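PDB 7D7P: phosphodiesterase, which belongs to the cyclic nucleotide phosphodiesterase family of the HD clan, with an all-helical domain that holds a zinc ion and a magnesium ion. Local coordinates for residues A[306-311]-A[346-351]; A[71-76]-A[118-123]. All blocks are in the same frame, centred on the assembly; numbering follows the deposited sequence.

Contact 1 of 2, residues A[306-311]-A[346-351]; sequences ESLAKG and AEWKAI
The six-membered ring of Trp348 lies in a shallow hollow made by Leu308 and Ala309 on the neighbouring helix. Its CE3 corner reaches deepest and comes within 3.5 Å of Ala309 CA. With a single methyl at position 309, the indole can come right up to the backbone. The next corners of the ring run on towards Leu308. There Trp348 CH2 meets Leu308 CD2 at 3.8 Å, and the two side chains cross at a slant. CG of Leu308 is anti to its backbone N (chi1 -175°), which brings its branch round to the indole although the CB bond itself does not aim across.

The Ala309 methyl is in turn a small bump set between the indole and Ile351, one turn further on. Its CB is 3.7 Å from Trp348 CE3 and 4.0 Å from Ile351 CG2. The contact between the segments is apolar. The polar edge of the indole is satisfied elsewhere, since Trp348 NE1 is hydrogen-bonded to Asn271 OD1. Phe268 meets the same indole edge-to-face, so helix 268-291 also helps to fix the ring.

The axes of 306-311 and 346-351 approach to 8.6 Å. Their N-to-C directions are 141° apart, so they run roughly antiparallel. Ala309 and Trp348 mark the crossing, with their CA atoms 5.1 Å apart. This is helix-on-helix packing near the C-terminal end of the all-helical phosphodiesterase fold, where helix 336-359 lies across helices 305-330 and 268-291.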
ATOM      1  N   GLU A 306       0.625   4.251  19.090  1.00 32.00           N
ATOM      2  CA  GLU A 306      -0.273   3.735  18.063  1.00 25.46           C
ATOM      3  C   GLU A 306      -0.456   4.740  16.933  1.00 24.26           C
ATOM      4  O   GLU A 306      -0.494   4.362  15.756  1.00 29.79           O
ATOM      5  CB  GLU A 306      -1.625   3.367  18.676  1.00 35.18           C
ATOM      6  CG  GLU A 306      -2.612   2.786  17.675  1.00 31.19           C
ATOM      7  CD  GLU A 306      -3.970   2.506  18.287  1.00 46.26           C
ATOM      8  OE1 GLU A 306      -4.223   2.971  19.419  1.00 35.05           O
ATOM      9  OE2 GLU A 306      -4.784   1.817  17.638  1.00 45.32           O
ATOM     10  N   SER A 307      -0.574   6.026  17.271  1.00 24.12           N
ATOM     11  CA  SER A 307      -0.663   7.053  16.241  1.00 24.06           C
ATOM     12  C   SER A 307       0.625   7.132  15.433  1.00 26.96           C
ATOM     13  O   SER A 307       0.590   7.362  14.219  1.00 25.67           O
ATOM     14  CB  SER A 307      -0.980   8.407  16.874  1.00 25.01           C
ATOM     15  OG  SER A 307      -2.267   8.403  17.467  1.00 41.28           O
ATOM     16  N   LEU A 308       1.770   6.943  16.092  1.00 25.69           N
ATOM     17  CA  LEU A 308       3.048   6.973  15.390  1.00 25.59           C
ATOM     18  C   LEU A 308       3.121   5.871  14.341  1.00 24.19           C
ATOM     19  O   LEU A 308       3.476   6.122  13.182  1.00 26.44           O
ATOM     20  CB  LEU A 308       4.195   6.843  16.392  1.00 19.61           C
ATOM     21  CG  LEU A 308       5.608   6.978  15.825  1.00 26.86           C
ATOM     22  CD1 LEU A 308       5.822   8.374  15.254  1.00 26.70           C
ATOM     23  CD2 LEU A 308       6.641   6.667  16.896  1.00 30.24           C
ATOM     24  N   ALA A 309       2.776   4.640  14.728  1.00 18.42           N
ATOM     25  CA  ALA A 309       2.839   3.519  13.796  1.00 19.71           C
ATOM     26  C   ALA A 309       1.868   3.703  12.637  1.00 27.53           C
ATOM     27  O   ALA A 309       2.218   3.448  11.479  1.00 28.00           O
ATOM     28  CB  ALA A 309       2.553   2.209  14.532  1.00 18.93           C
ATOM     29  N   LYS A 310       0.644   4.149  12.929  1.00 22.32           N
ATOM     30  CA  LYS A 310      -0.340   4.351  11.871  1.00 19.91           C
ATOM     31  C   LYS A 310       0.111   5.430  10.893  1.00 31.01           C
ATOM     32  O   LYS A 310      -0.092   5.304   9.679  1.00 26.02           O
ATOM     33  CB  LYS A 310      -1.698   4.706  12.479  1.00 28.98           C
ATOM     34  N   GLY A 311       0.727   6.499  11.402  1.00 23.39           N
ATOM     35  CA  GLY A 311       1.212   7.547  10.520  1.00 17.90           C
ATOM     36  C   GLY A 311       2.381   7.095   9.662  1.00 30.41           C
ATOM     37  O   GLY A 311       2.497   7.489   8.498  1.00 29.14           O
ATOM     38  N   ALA A 346       7.100  -3.476   7.718  1.00 26.33           N
ATOM     39  CA  ALA A 346       6.618  -4.665   8.412  1.00 30.36           C
ATOM     40  C   ALA A 346       6.687  -4.498   9.924  1.00 33.16           C
ATOM     41  O   ALA A 346       5.839  -5.033  10.648  1.00 29.42           O
ATOM     42  CB  ALA A 346       7.422  -5.891   7.977  1.00 25.66           C
ATOM     43  N   GLU A 347       7.681  -3.758  10.419  1.00 28.42           N
ATOM     44  CA  GLU A 347       7.789  -3.538  11.857  1.00 24.93           C
ATOM     45  C   GLU A 347       6.680  -2.622  12.360  1.00 28.06           C
ATOM     46  O   GLU A 347       6.058  -2.902  13.392  1.00 31.76           O
ATOM     47  CB  GLU A 347       9.163  -2.961  12.197  1.00 28.77           C
ATOM     48  CG  GLU A 347       9.628  -3.271  13.607  1.00 45.09           C
ATOM     49  CD  GLU A 347      10.147  -4.689  13.748  1.00 52.10           C
ATOM     50  OE1 GLU A 347      11.171  -5.017  13.108  1.00 52.90           O
ATOM     51  OE2 GLU A 347       9.528  -5.475  14.495  1.00 49.91           O
ATOM     52  N   TRP A 348       6.417  -1.524  11.646  1.00 23.42           N
ATOM     53  CA  TRP A 348       5.348  -0.619  12.060  1.00 20.18           C
ATOM     54  C   TRP A 348       3.993  -1.316  12.032  1.00 27.50           C
ATOM     55  O   TRP A 348       3.140  -1.068  12.893  1.00 22.91           O
ATOM     56  CB  TRP A 348       5.330   0.620  11.164  1.00 25.61           C
ATOM     57  CG  TRP A 348       6.480   1.568  11.387  1.00 24.51           C
ATOM     58  CD1 TRP A 348       7.461   1.892  10.493  1.00 24.43           C
ATOM     59  CD2 TRP A 348       6.761   2.317  12.577  1.00 23.83           C
ATOM     60  NE1 TRP A 348       8.335   2.794  11.053  1.00 22.55           N
ATOM     61  CE2 TRP A 348       7.926   3.072  12.330  1.00 21.56           C
ATOM     62  CE3 TRP A 348       6.142   2.423  13.826  1.00 22.38           C
ATOM     63  CZ2 TRP A 348       8.485   3.920  13.287  1.00 25.80           C
ATOM     64  CZ3 TRP A 348       6.696   3.268  14.773  1.00 28.50           C
ATOM     65  CH2 TRP A 348       7.857   4.004  14.498  1.00 22.93           C
ATOM     66  N   LYS A 349       3.777  -2.198  11.050  1.00 26.89           N
ATOM     67  CA  LYS A 349       2.514  -2.923  10.969  1.00 29.17           C
ATOM     68  C   LYS A 349       2.354  -3.912  12.116  1.00 27.97           C
ATOM     69  O   LYS A 349       1.231  -4.159  12.567  1.00 32.30           O
ATOM     70  CB  LYS A 349       2.406  -3.641   9.623  1.00 23.81           C
ATOM     71  CG  LYS A 349       2.206  -2.703   8.440  1.00 25.27           C
ATOM     72  CD  LYS A 349       2.149  -3.462   7.125  1.00 30.17           C
ATOM     73  CE  LYS A 349       0.943  -4.383   7.067  1.00 40.87           C
ATOM     74  NZ  LYS A 349       0.868  -5.110   5.771  1.00 42.47           N
ATOM     75  N   ALA A 350       3.458  -4.487  12.601  1.00 29.44           N
ATOM     76  CA  ALA A 350       3.379  -5.353  13.773  1.00 28.95           C
ATOM     77  C   ALA A 350       2.978  -4.564  15.014  1.00 37.21           C
ATOM     78  O   ALA A 350       2.210  -5.056  15.849  1.00 32.01           O
ATOM     79  CB  ALA A 350       4.714  -6.062  13.995  1.00 27.11           C
ATOM     80  N   ILE A 351       3.486  -3.336  15.148  1.00 28.50           N
ATOM     81  CA  ILE A 351       3.115  -2.495  16.282  1.00 32.97           C
ATOM     82  C   ILE A 351       1.650  -2.085  16.188  1.00 33.03           C
ATOM     83  O   ILE A 351       0.918  -2.114  17.186  1.00 30.86           O
ATOM     84  CB  ILE A 351       4.040  -1.267  16.361  1.00 31.10           C
ATOM     85  CG1 ILE A 351       5.487  -1.708  16.583  1.00 23.25           C
ATOM     86  CG2 ILE A 351       3.582  -0.314  17.460  1.00 26.38           C
ATOM     87  CD1 ILE A 351       6.490  -0.582  16.474  1.00 29.03           C
TER

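Contact 2 of 2, residues A[71-76]-A[118-123]; sequences VRVFQE and TTYLLL
Val73 and Tyr120 make the apolar part of this contact. One methyl does the touching: Val73 CG1 sits 3.9 Å from Tyr120 CB, at the root of the aromatic side chain. That methyl is anti to the backbone N (chi1 169°), which turns it to Tyr120 although the CB bond does not aim straight across. It approaches the tyrosine ring obliquely. The CA atoms of Val73 and Tyr120, the nearest pair across the segments, are 7.0 Å apart.

The polar part runs through water. Glu76 OE2 and Tyr120 OH are 4.2 Å apart, too far for a direct bond, and one water spans them. It accepts a hydrogen bond from Tyr120 OH at 2.6 Å, with its oxygen in the plane of the ring. It donates one to Glu76 OE2, also at 2.6 Å. Ser49 OG is a second partner of that carboxylate oxygen.

A salt bridge within helix 63-76 steadies the glutamate. Arg72, one turn earlier, grips Glu76 OE1 side-on with two nitrogens. Its NH2 group makes the shorter bond, 2.8 Å to Glu76 OE1, on the syn side of the carboxylate. The bond from Arg72 NE reaches the same oxygen from above the carboxylate plane. Both bonds lie in the guanidinium plane, so Arg72 offers its edge to the acid. Its charge probably helps to keep Glu76 ionised. Ser50 OG also bonds Arg72 NH2, tying the pair to the loop before the helix.

The arrangement is a water-bridged pairing of two helices in a helical bundle. It joins helix 63-76, near the N-terminal end of the modelled chain, to helix 109-126, whose first turn carries the zinc ligand His111 of the HD-type metal site.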
ATOM      1  N   VAL A  71      33.642  17.318   8.320  1.00 20.92           N
ATOM      2  CA  VAL A  71      34.954  17.578   7.732  1.00 19.64           C
ATOM      3  C   VAL A  71      35.417  16.383   6.909  1.00 23.96           C
ATOM      4  O   VAL A  71      36.000  16.543   5.830  1.00 24.84           O
ATOM      5  CB  VAL A  71      35.966  17.936   8.836  1.00 22.58           C
ATOM      6  CG1 VAL A  71      37.370  18.049   8.256  1.00 22.99           C
ATOM      7  CG2 VAL A  71      35.559  19.226   9.531  1.00 19.11           C
ATOM      8  N   ARG A  72      35.167  15.165   7.401  1.00 25.05           N
ATOM      9  CA  ARG A  72      35.598  13.973   6.678  1.00 22.25           C
ATOM     10  C   ARG A  72      34.875  13.836   5.344  1.00 21.05           C
ATOM     11  O   ARG A  72      35.469  13.382   4.359  1.00 20.11           O
ATOM     12  CB  ARG A  72      35.374  12.725   7.532  1.00 25.32           C
ATOM     13  CG  ARG A  72      36.507  12.416   8.488  1.00 29.64           C
ATOM     14  CD  ARG A  72      36.341  11.038   9.115  1.00 33.35           C
ATOM     15  NE  ARG A  72      36.512   9.954   8.148  1.00 28.49           N
ATOM     16  CZ  ARG A  72      36.361   8.665   8.438  1.00 35.22           C
ATOM     17  NH1 ARG A  72      36.027   8.292   9.666  1.00 37.50           N
ATOM     18  NH2 ARG A  72      36.538   7.746   7.499  1.00 36.18           N
ATOM     19  N   VAL A  73      33.592  14.205   5.293  1.00 23.81           N
ATOM     20  CA  VAL A  73      32.862  14.161   4.028  1.00 17.19           C
ATOM     21  C   VAL A  73      33.519  15.084   3.009  1.00 20.09           C
ATOM     22  O   VAL A  73      33.773  14.694   1.864  1.00 20.48           O
ATOM     23  CB  VAL A  73      31.382  14.522   4.244  1.00 17.45           C
ATOM     24  CG1 VAL A  73      30.694  14.748   2.901  1.00 18.48           C
ATOM     25  CG2 VAL A  73      30.671  13.431   5.030  1.00 19.05           C
ATOM     26  N   PHE A  74      33.811  16.323   3.420  1.00 12.88           N
ATOM     27  CA  PHE A  74      34.487  17.267   2.534  1.00 19.77           C
ATOM     28  C   PHE A  74      35.877  16.773   2.149  1.00 19.72           C
ATOM     29  O   PHE A  74      36.294  16.904   0.992  1.00 14.33           O
ATOM     30  CB  PHE A  74      34.585  18.639   3.205  1.00 16.86           C
ATOM     31  CG  PHE A  74      33.338  19.470   3.090  1.00 20.17           C
ATOM     32  CD1 PHE A  74      32.217  19.170   3.847  1.00 20.85           C
ATOM     33  CD2 PHE A  74      33.296  20.562   2.240  1.00 23.44           C
ATOM     34  CE1 PHE A  74      31.073  19.938   3.751  1.00 20.66           C
ATOM     35  CE2 PHE A  74      32.156  21.333   2.136  1.00 17.31           C
ATOM     36  CZ  PHE A  74      31.041  21.021   2.893  1.00 21.44           C
ATOM     37  N   GLN A  75      36.614  16.208   3.109  1.00 18.62           N
ATOM     38  CA  GLN A  75      37.983  15.781   2.837  1.00 24.34           C
ATOM     39  C   GLN A  75      38.014  14.575   1.905  1.00 29.77           C
ATOM     40  O   GLN A  75      38.751  14.565   0.912  1.00 23.63           O
ATOM     41  CB  GLN A  75      38.705  15.467   4.147  1.00 19.89           C
ATOM     42  N   GLU A  76      37.214  13.547   2.204  1.00 21.23           N
ATOM     43  CA  GLU A  76      37.305  12.305   1.443  1.00 18.99           C
ATOM     44  C   GLU A  76      36.732  12.445   0.036  1.00 26.80           C
ATOM     45  O   GLU A  76      37.144  11.711  -0.870  1.00 26.35           O
ATOM     46  CB  GLU A  76      36.612  11.176   2.205  1.00 24.57           C
ATOM     47  CG  GLU A  76      37.309  10.838   3.518  1.00 27.09           C
ATOM     48  CD  GLU A  76      36.874   9.508   4.099  1.00 30.71           C
ATOM     49  OE1 GLU A  76      37.279   9.203   5.239  1.00 35.15           O
ATOM     50  OE2 GLU A  76      36.128   8.770   3.420  1.00 28.09           O
ATOM     51  N   THR A 118      23.817  11.307   4.261  1.00 16.25           N
ATOM     52  CA  THR A 118      23.037  10.498   3.328  1.00 15.99           C
ATOM     53  C   THR A 118      23.221  10.982   1.894  1.00 17.71           C
ATOM     54  O   THR A 118      23.237  10.173   0.959  1.00 18.46           O
ATOM     55  CB  THR A 118      21.561  10.522   3.726  1.00 20.05           C
ATOM     56  OG1 THR A 118      21.435  10.153   5.106  1.00 17.68           O
ATOM     57  CG2 THR A 118      20.748   9.557   2.867  1.00 14.84           C
ATOM     58  N   THR A 119      23.357  12.298   1.702  1.00 16.57           N
ATOM     59  CA  THR A 119      23.668  12.824   0.376  1.00 15.91           C
ATOM     60  C   THR A 119      25.030  12.333  -0.095  1.00 15.40           C
ATOM     61  O   THR A 119      25.213  12.009  -1.275  1.00 18.29           O
ATOM     62  CB  THR A 119      23.629  14.353   0.390  1.00 19.05           C
ATOM     63  OG1 THR A 119      22.320  14.798   0.770  1.00 15.05           O
ATOM     64  CG2 THR A 119      23.969  14.915  -0.988  1.00 21.17           C
ATOM     65  N   TYR A 120      25.997  12.261   0.821  1.00 14.99           N
ATOM     66  CA  TYR A 120      27.311  11.730   0.480  1.00 21.45           C
ATOM     67  C   TYR A 120      27.223  10.262   0.077  1.00 22.17           C
ATOM     68  O   TYR A 120      27.940   9.813  -0.825  1.00 19.44           O
ATOM     69  CB  TYR A 120      28.258  11.934   1.664  1.00 15.82           C
ATOM     70  CG  TYR A 120      29.275  10.841   1.890  1.00 19.32           C
ATOM     71  CD1 TYR A 120      30.465  10.812   1.174  1.00 19.63           C
ATOM     72  CD2 TYR A 120      29.061   9.858   2.848  1.00 17.65           C
ATOM     73  CE1 TYR A 120      31.404   9.822   1.391  1.00 18.33           C
ATOM     74  CE2 TYR A 120      29.992   8.866   3.069  1.00 16.90           C
ATOM     75  CZ  TYR A 120      31.162   8.852   2.342  1.00 21.95           C
ATOM     76  OH  TYR A 120      32.092   7.862   2.568  1.00 24.19           O
ATOM     77  N   LEU A 121      26.335   9.500   0.722  1.00 13.57           N
ATOM     78  CA  LEU A 121      26.157   8.101   0.345  1.00 19.25           C
ATOM     79  C   LEU A 121      25.490   7.978  -1.020  1.00 20.81           C
ATOM     80  O   LEU A 121      25.897   7.149  -1.843  1.00 23.17           O
ATOM     81  CB  LEU A 121      25.336   7.364   1.405  1.00 20.54           C
ATOM     82  CG  LEU A 121      25.935   7.199   2.806  1.00 23.93           C
ATOM     83  CD1 LEU A 121      24.890   6.643   3.763  1.00 20.52           C
ATOM     84  CD2 LEU A 121      27.165   6.303   2.778  1.00 22.52           C
ATOM     85  N   LEU A 122      24.470   8.800  -1.280  1.00 17.45           N
ATOM     86  CA  LEU A 122      23.721   8.688  -2.528  1.00 20.65           C
ATOM     87  C   LEU A 122      24.562   9.115  -3.726  1.00 22.95           C
ATOM     88  O   LEU A 122      24.536   8.456  -4.772  1.00 24.17           O
ATOM     89  CB  LEU A 122      22.442   9.523  -2.444  1.00 16.41           C
ATOM     90  CG  LEU A 122      21.349   9.002  -1.508  1.00 18.73           C
ATOM     91  CD1 LEU A 122      20.314  10.082  -1.237  1.00 18.90           C
ATOM     92  CD2 LEU A 122      20.687   7.765  -2.094  1.00 19.54           C
ATOM     93  N   LEU A 123      25.311  10.214  -3.596  1.00 22.04           N
ATOM     94  CA  LEU A 123      26.116  10.692  -4.716  1.00 23.37           C
ATOM     95  C   LEU A 123      27.258   9.734  -5.023  1.00 21.69           C
ATOM     96  O   LEU A 123      27.595   9.515  -6.192  1.00 20.81           O
ATOM     97  CB  LEU A 123      26.661  12.089  -4.420  1.00 17.01           C
ATOM     98  CG  LEU A 123      25.653  13.227  -4.260  1.00 22.99           C
ATOM     99  CD1 LEU A 123      26.386  14.525  -3.959  1.00 17.05           C
ATOM    100  CD2 LEU A 123      24.774  13.370  -5.497  1.00 19.14           C
TER
HETATM  101  O   HOH W   1      34.465   8.067   1.510  1.00 18.35           O

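From the N terminus, the chain passes helix 43-47 and reaches helix 63-76, which opens contact 2. It then runs through 41 mostly helical residues and returns in helix 109-126, where contact 2 closes the first loop. The chain continues through the zinc ligands His146, Asp147 and Asp260 before helix 305-330 opens contact 1. A 34-residue connection, also mostly helical, brings helix 336-359 back to close it. The two loops follow in series and neither nest nor cross. The centres of contact 1 and contact 2 are about 32 Å apart. Contact 2 ties helix 63-76 to helix 109-126, which carries the zinc ligand His111. Contact 1 ties the last helix, 336-359, to helix 305-330.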